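Side-chain contacts in putative fusidic acid resistance protein (Staphylococcus aureus, PDB 2YB5), which probably binds elongation factor G and confers resistance to the antibiotic fusidic acid by promoting clearance of stalled factor from the ribosome: residues N78-K81 and V82-Q85; D47-E51 and K52-I56; F12-V15 and K16-Y20. All coordinates share one frame; numbering follows the deposited sequence.

Contact 1. Residues N78-K81 and V82-Q85; sequences NELK and VYIQ
Lys81 and Ile84 lie side by side and point the same way. CG of Lys81 approaches CD1 of Ile84 at 3.9 Å, and the same methyl sits 3.7 Å from CA of Lys81. Ile84 reaches back because its CG1 is turned anti to the carbonyl carbon (chi1 -59°), which leads the chain along the lysine. The backbone ties the same pair: Ile84 N donates to Lys81 O at 3.2 Å. Val82 packs on the preceding turn through both methyls, which flank Glu79 O. CG2 of Val82 is the closer, 3.1 Å from Glu79 O, and CG1 stands at 3.7 Å. One turn is closed by Tyr83 N, which donates to Leu80 O at 2.7 Å. The tyrosine side chain slants across Leu80, with CD2 of Leu80 4.1 Å from CD2 of Tyr83. Leu80 and Ile84 are buried, and both touch Phe12 of helix 9-27. Tyr83 and Gln85 also form backbone hydrogen bonds with Ile7. Both cross-segment bonds join residues three apart, i to i+3. This is the spacing of a 3-10 turn, here at the C-terminal end of helix 70-80, where the chain passes into a loop.

Contact 2. Residues D47-E51 and K52-I56; sequences DIFKE and KDIDI
Phe49 turns its ring under Ile56, whose CG1 lies over one face, 4.1 Å from the ring centroid and 26° off the normal. This is a CH-pi contact, and CD1 of Ile56 sits above the same ring. The isoleucine gets there with CG1 anti to its own N (chi1 -154°), which carries the branch across the ring. Ile54 comes from another direction: its CD1 meets the ring edge, in plane, 3.7 Å from CD1 of Phe49. The ring is thus held on a face and at an edge by two residues that follow the helix. All three side chains are buried. Val15 of helix 9-27 and Leu80 of helix 70-80 also touch Phe49.

The backbone makes the turn that brings the isoleucines back. Phe49 O accepts two bonds, from Ile54 N at 3.1 Å and from Lys52 N at 3.1 Å, and the donors arrive from opposite faces of its plane. The bond from Ile54 N is nearly straight, that from Lys52 N more bent (137°). Asp53 N donates to Lys50 O at 3.0 Å.

At the surface, Glu51 and Lys52 run alongside each other. OE2 of Glu51 and NZ of Lys52 form a salt bridge of 3.1 Å; the lysine curls back to it by bends at its second and fourth torsions. Asp53 has positive phi and is the C-prime residue. The paired bonds from Ile54 to Phe49 and from Asp53 to Lys50 define a Schellman motif, which ends helix 35-50.

Contact 3. Residues F12-V15 and K16-Y20; sequences FVKV and KQLVY
Val13 and Gln17 meet one turn apart on helix 9-27, where CG1 of Val13 lies 3.7 Å from OE1 of Gln17. This branch of Val13 is the one set anti to the backbone N (chi1 175°). Other side-chain contacts are looser. CG of Lys14 is 4.1 Å from CD1 of Leu18. The Lys14 and Gln17 side chains cross at about a right angle, with CD of Lys14 4.2 Å from NE2 of Gln17. Val15 and Val19 follow at 4.4 Å, CG1 to CG2.

Hydrogen bonds form a regular ladder. Lys16 N donates to Phe12 O, Gln17 N to Val13 O at 2.9 Å, Leu18 N to Lys14 O at 2.8 Å and Val19 N to Val15 O.

Gln17 and Lys16 have polar partners elsewhere in the chain: NE2 of Gln17 bonds OD2 of Asp202, and NZ of Lys16 makes a weak bond with O of Gln199. The side chain of Gln17 is about 10 Å from the bound zinc ion.

In apolar packing, Val15, Leu18 and Val19 touch helix 35-50, and Val15 and Val19 also touch helix 70-80. The i to i+4 pattern is that of a regular alpha-helix, here packed within the N-terminal helical domain.

Along the chain the order is contact 3, contact 2, contact 1. Their centres lie 13 to 14 Å apart, and all lie in the N-terminal elongation factor G-binding region. Contact 3 is inside helix 9-27, whereas contacts 2 and 1 are at the ends of helices 35-50 and 70-80. The three meet in shared packing. CD2 of Leu80 touches CD1 of Ile56 at 3.3 Å, CD1 of Ile84 lies against CG of Phe12 at 3.7 Å, and CD1 of Ile48 meets CG2 of Val15 at 3.5 Å. Two helix ends are thus packed against one helix. Through Gln17, that helix is also bonded to the C-terminal zinc-finger region.

Contact 1. Residues N78-K81 and V82-Q85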
# COMPACT_ATOMS: atom_id res chain seq x y z
N ASN A 78 1.52 -0.13 16.17
CA ASN A 78 2.26 -1.40 16.13
C ASN A 78 1.49 -2.53 16.82
O ASN A 78 1.59 -3.69 16.42
CB ASN A 78 3.65 -1.26 16.77
CG ASN A 78 4.62 -0.48 15.89
OD1 ASN A 78 4.24 0.09 14.87
ND2 ASN A 78 5.88 -0.45 16.31
N GLU A 79 0.73 -2.19 17.85
CA GLU A 79 -0.16 -3.15 18.52
C GLU A 79 -1.31 -3.56 17.60
O GLU A 79 -1.86 -4.66 17.75
CB GLU A 79 -0.71 -2.58 19.82
CG GLU A 79 0.29 -2.54 20.96
CD GLU A 79 -0.30 -1.97 22.24
OE1 GLU A 79 -0.98 -0.93 22.19
OE2 GLU A 79 -0.07 -2.57 23.32
N LEU A 80 -1.69 -2.67 16.68
CA LEU A 80 -2.70 -2.98 15.67
C LEU A 80 -2.17 -3.92 14.58
O LEU A 80 -2.95 -4.65 13.97
CB LEU A 80 -3.24 -1.70 15.01
CG LEU A 80 -4.11 -0.77 15.85
CD1 LEU A 80 -4.43 0.48 15.06
CD2 LEU A 80 -5.38 -1.48 16.27
N LYS A 81 -0.85 -3.92 14.34
CA LYS A 81 -0.27 -4.73 13.26
C LYS A 81 -0.71 -6.19 13.31
O LYS A 81 -0.69 -6.89 12.29
CB LYS A 81 1.26 -4.63 13.23
CG LYS A 81 1.76 -3.31 12.65
CD LYS A 81 3.27 -3.27 12.48
CE LYS A 81 3.72 -1.90 11.99
NZ LYS A 81 5.19 -1.81 11.74
N VAL A 82 -1.10 -6.63 14.50
CA VAL A 82 -1.58 -7.99 14.73
C VAL A 82 -2.88 -8.27 13.95
O VAL A 82 -3.13 -9.41 13.58
CB VAL A 82 -1.82 -8.26 16.24
CG1 VAL A 82 -0.53 -8.04 17.04
CG2 VAL A 82 -2.95 -7.39 16.78
N TYR A 83 -3.68 -7.23 13.70
CA TYR A 83 -4.94 -7.39 12.97
C TYR A 83 -4.78 -7.30 11.44
O TYR A 83 -5.78 -7.33 10.73
CB TYR A 83 -5.98 -6.35 13.45
CG TYR A 83 -6.37 -6.43 14.92
CD1 TYR A 83 -6.40 -7.65 15.60
CD2 TYR A 83 -6.74 -5.29 15.62
CE1 TYR A 83 -6.77 -7.71 16.94
CE2 TYR A 83 -7.11 -5.34 16.96
CZ TYR A 83 -7.12 -6.56 17.62
OH TYR A 83 -7.49 -6.63 18.95
N ILE A 84 -3.55 -7.17 10.94
CA ILE A 84 -3.31 -7.04 9.50
C ILE A 84 -3.30 -8.40 8.80
O ILE A 84 -2.52 -9.28 9.16
CB ILE A 84 -1.95 -6.36 9.19
CG1 ILE A 84 -1.88 -4.96 9.80
CG2 ILE A 84 -1.73 -6.29 7.68
CD1 ILE A 84 -0.52 -4.28 9.62
N GLN A 85 -4.15 -8.54 7.78
CA GLN A 85 -4.14 -9.71 6.89
C GLN A 85 -2.89 -9.71 6.01
O GLN A 85 -2.74 -8.85 5.13
CB GLN A 85 -5.39 -9.68 6.00
CG GLN A 85 -5.51 -10.82 5.00
CD GLN A 85 -5.85 -12.14 5.63
OE1 GLN A 85 -5.17 -13.14 5.39
NE2 GLN A 85 -6.91 -12.17 6.44

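Contact 2. Residues D47-E51 and K52-I56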
# COMPACT_ATOMS: atom_id res chain seq x y z
N ASP A 47 -14.61 2.99 11.44
CA ASP A 47 -15.33 2.34 10.35
C ASP A 47 -14.47 1.29 9.64
O ASP A 47 -14.97 0.22 9.28
CB ASP A 47 -15.89 3.39 9.37
CG ASP A 47 -17.07 4.16 9.94
OD1 ASP A 47 -17.69 3.70 10.93
OD2 ASP A 47 -17.40 5.24 9.39
N ILE A 48 -13.18 1.58 9.46
CA ILE A 48 -12.25 0.62 8.86
C ILE A 48 -12.25 -0.71 9.62
O ILE A 48 -12.08 -1.77 9.01
CB ILE A 48 -10.81 1.19 8.80
CG1 ILE A 48 -10.71 2.28 7.73
CG2 ILE A 48 -9.79 0.09 8.52
CD1 ILE A 48 -9.40 3.03 7.75
N PHE A 49 -12.47 -0.65 10.93
CA PHE A 49 -12.56 -1.86 11.76
C PHE A 49 -14.00 -2.37 11.92
O PHE A 49 -14.19 -3.58 12.05
CB PHE A 49 -11.90 -1.62 13.11
CG PHE A 49 -10.40 -1.50 13.02
CD1 PHE A 49 -9.60 -2.65 12.95
CD2 PHE A 49 -9.79 -0.26 12.97
CE1 PHE A 49 -8.21 -2.55 12.86
CE2 PHE A 49 -8.41 -0.15 12.88
CZ PHE A 49 -7.62 -1.29 12.83
N LYS A 50 -15.00 -1.49 11.89
CA LYS A 50 -16.40 -1.93 11.99
C LYS A 50 -16.78 -2.84 10.83
O LYS A 50 -17.41 -3.88 11.02
CB LYS A 50 -17.38 -0.75 12.03
CG LYS A 50 -17.51 -0.07 13.39
CD LYS A 50 -18.97 0.27 13.74
CE LYS A 50 -19.62 1.20 12.72
NZ LYS A 50 -20.90 1.80 13.23
N GLU A 51 -16.38 -2.45 9.62
CA GLU A 51 -16.56 -3.28 8.41
C GLU A 51 -16.18 -4.75 8.64
O GLU A 51 -16.83 -5.65 8.11
CB GLU A 51 -15.74 -2.68 7.25
CG GLU A 51 -15.98 -3.32 5.88
CD GLU A 51 -14.93 -2.89 4.84
OE1 GLU A 51 -14.36 -1.78 4.99
OE2 GLU A 51 -14.68 -3.66 3.89
N LYS A 52 -15.13 -4.99 9.44
CA LYS A 52 -14.61 -6.34 9.68
C LYS A 52 -14.88 -6.87 11.10
O LYS A 52 -14.25 -7.83 11.54
CB LYS A 52 -13.10 -6.36 9.40
CG LYS A 52 -12.73 -6.11 7.94
CD LYS A 52 -12.97 -7.35 7.08
CE LYS A 52 -12.46 -7.16 5.65
NZ LYS A 52 -13.28 -6.19 4.88
N ASP A 53 -15.81 -6.24 11.82
CA ASP A 53 -16.24 -6.68 13.15
C ASP A 53 -15.12 -6.78 14.20
O ASP A 53 -15.15 -7.65 15.07
CB ASP A 53 -16.97 -8.03 13.06
CG ASP A 53 -18.16 -7.99 12.12
OD1 ASP A 53 -19.10 -7.22 12.40
OD2 ASP A 53 -18.15 -8.73 11.11
N ILE A 54 -14.12 -5.90 14.11
CA ILE A 54 -13.03 -5.87 15.09
C ILE A 54 -13.32 -4.79 16.11
O ILE A 54 -13.73 -3.68 15.75
CB ILE A 54 -11.66 -5.59 14.44
CG1 ILE A 54 -11.36 -6.60 13.32
CG2 ILE A 54 -10.56 -5.62 15.49
CD1 ILE A 54 -10.07 -6.30 12.57
N ASP A 55 -13.13 -5.11 17.39
CA ASP A 55 -13.36 -4.15 18.46
C ASP A 55 -12.16 -3.23 18.55
O ASP A 55 -11.07 -3.65 18.95
CB ASP A 55 -13.61 -4.87 19.80
CG ASP A 55 -14.16 -3.93 20.87
OD1 ASP A 55 -13.80 -2.73 20.86
OD2 ASP A 55 -14.94 -4.39 21.72
N ILE A 56 -12.37 -1.98 18.15
CA ILE A 56 -11.35 -0.94 18.22
C ILE A 56 -11.78 0.18 19.18
O ILE A 56 -11.07 1.18 19.33
CB ILE A 56 -11.05 -0.38 16.78
CG1 ILE A 56 -9.63 0.19 16.69
CG2 ILE A 56 -12.08 0.65 16.36
CD1 ILE A 56 -8.52 -0.81 17.01

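Contact 3. Residues F12-V15 and K16-Y20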
# COMPACT_ATOMS: atom_id res chain seq x y z
N PHE A 12 -4.60 -0.43 6.66
CA PHE A 12 -3.72 -0.05 7.75
C PHE A 12 -2.94 1.22 7.42
O PHE A 12 -2.70 2.05 8.29
CB PHE A 12 -2.76 -1.18 8.12
CG PHE A 12 -1.81 -0.82 9.23
CD1 PHE A 12 -2.19 -0.98 10.55
CD2 PHE A 12 -0.56 -0.29 8.95
CE1 PHE A 12 -1.32 -0.64 11.59
CE2 PHE A 12 0.31 0.07 9.98
CZ PHE A 12 -0.07 -0.11 11.30
N VAL A 13 -2.55 1.37 6.16
CA VAL A 13 -1.85 2.57 5.72
C VAL A 13 -2.77 3.77 5.86
O VAL A 13 -2.35 4.83 6.34
CB VAL A 13 -1.32 2.42 4.29
CG1 VAL A 13 -0.69 3.72 3.81
CG2 VAL A 13 -0.30 1.29 4.23
N LYS A 14 -4.04 3.58 5.50
CA LYS A 14 -5.04 4.64 5.66
C LYS A 14 -5.24 4.98 7.15
O LYS A 14 -5.19 6.16 7.51
CB LYS A 14 -6.37 4.25 5.00
CG LYS A 14 -7.44 5.32 5.03
CD LYS A 14 -7.14 6.46 4.09
CE LYS A 14 -8.20 7.54 4.22
NZ LYS A 14 -8.00 8.68 3.27
N VAL A 15 -5.44 3.97 8.01
CA VAL A 15 -5.58 4.20 9.45
C VAL A 15 -4.42 5.07 9.98
O VAL A 15 -4.64 6.03 10.72
CB VAL A 15 -5.66 2.89 10.29
CG1 VAL A 15 -5.53 3.18 11.77
CG2 VAL A 15 -6.97 2.13 10.03
N LYS A 16 -3.21 4.73 9.56
CA LYS A 16 -2.00 5.44 9.95
C LYS A 16 -2.02 6.89 9.45
O LYS A 16 -1.77 7.82 10.23
CB LYS A 16 -0.79 4.67 9.41
CG LYS A 16 0.58 5.30 9.61
CD LYS A 16 1.65 4.48 8.90
CE LYS A 16 1.60 4.67 7.37
NZ LYS A 16 2.48 3.72 6.59
N GLN A 17 -2.34 7.07 8.18
CA GLN A 17 -2.52 8.42 7.62
C GLN A 17 -3.56 9.24 8.39
O GLN A 17 -3.40 10.46 8.55
CB GLN A 17 -2.88 8.36 6.13
CG GLN A 17 -1.71 7.96 5.22
CD GLN A 17 -2.11 7.72 3.77
OE1 GLN A 17 -1.30 7.25 2.96
NE2 GLN A 17 -3.35 8.06 3.42
N LEU A 18 -4.62 8.59 8.87
CA LEU A 18 -5.66 9.30 9.63
C LEU A 18 -5.15 9.70 11.02
O LEU A 18 -5.45 10.80 11.50
CB LEU A 18 -6.93 8.47 9.74
CG LEU A 18 -7.68 8.22 8.42
CD1 LEU A 18 -8.59 7.01 8.56
CD2 LEU A 18 -8.46 9.45 7.98
N VAL A 19 -4.38 8.82 11.65
CA VAL A 19 -3.81 9.11 12.96
C VAL A 19 -2.86 10.31 12.91
O VAL A 19 -2.92 11.17 13.78
CB VAL A 19 -3.11 7.87 13.56
CG1 VAL A 19 -2.28 8.25 14.78
CG2 VAL A 19 -4.15 6.81 13.94
N TYR A 20 -2.01 10.38 11.89
CA TYR A 20 -1.13 11.55 11.71
C TYR A 20 -1.93 12.81 11.43
O TYR A 20 -1.51 13.90 11.82
CB TYR A 20 -0.10 11.36 10.58
CG TYR A 20 0.91 10.24 10.74
CD1 TYR A 20 1.34 9.80 12.00
CD2 TYR A 20 1.44 9.61 9.62
CE1 TYR A 20 2.28 8.76 12.12
CE2 TYR A 20 2.37 8.58 9.73
CZ TYR A 20 2.79 8.16 10.97
OH TYR A 20 3.71 7.13 11.05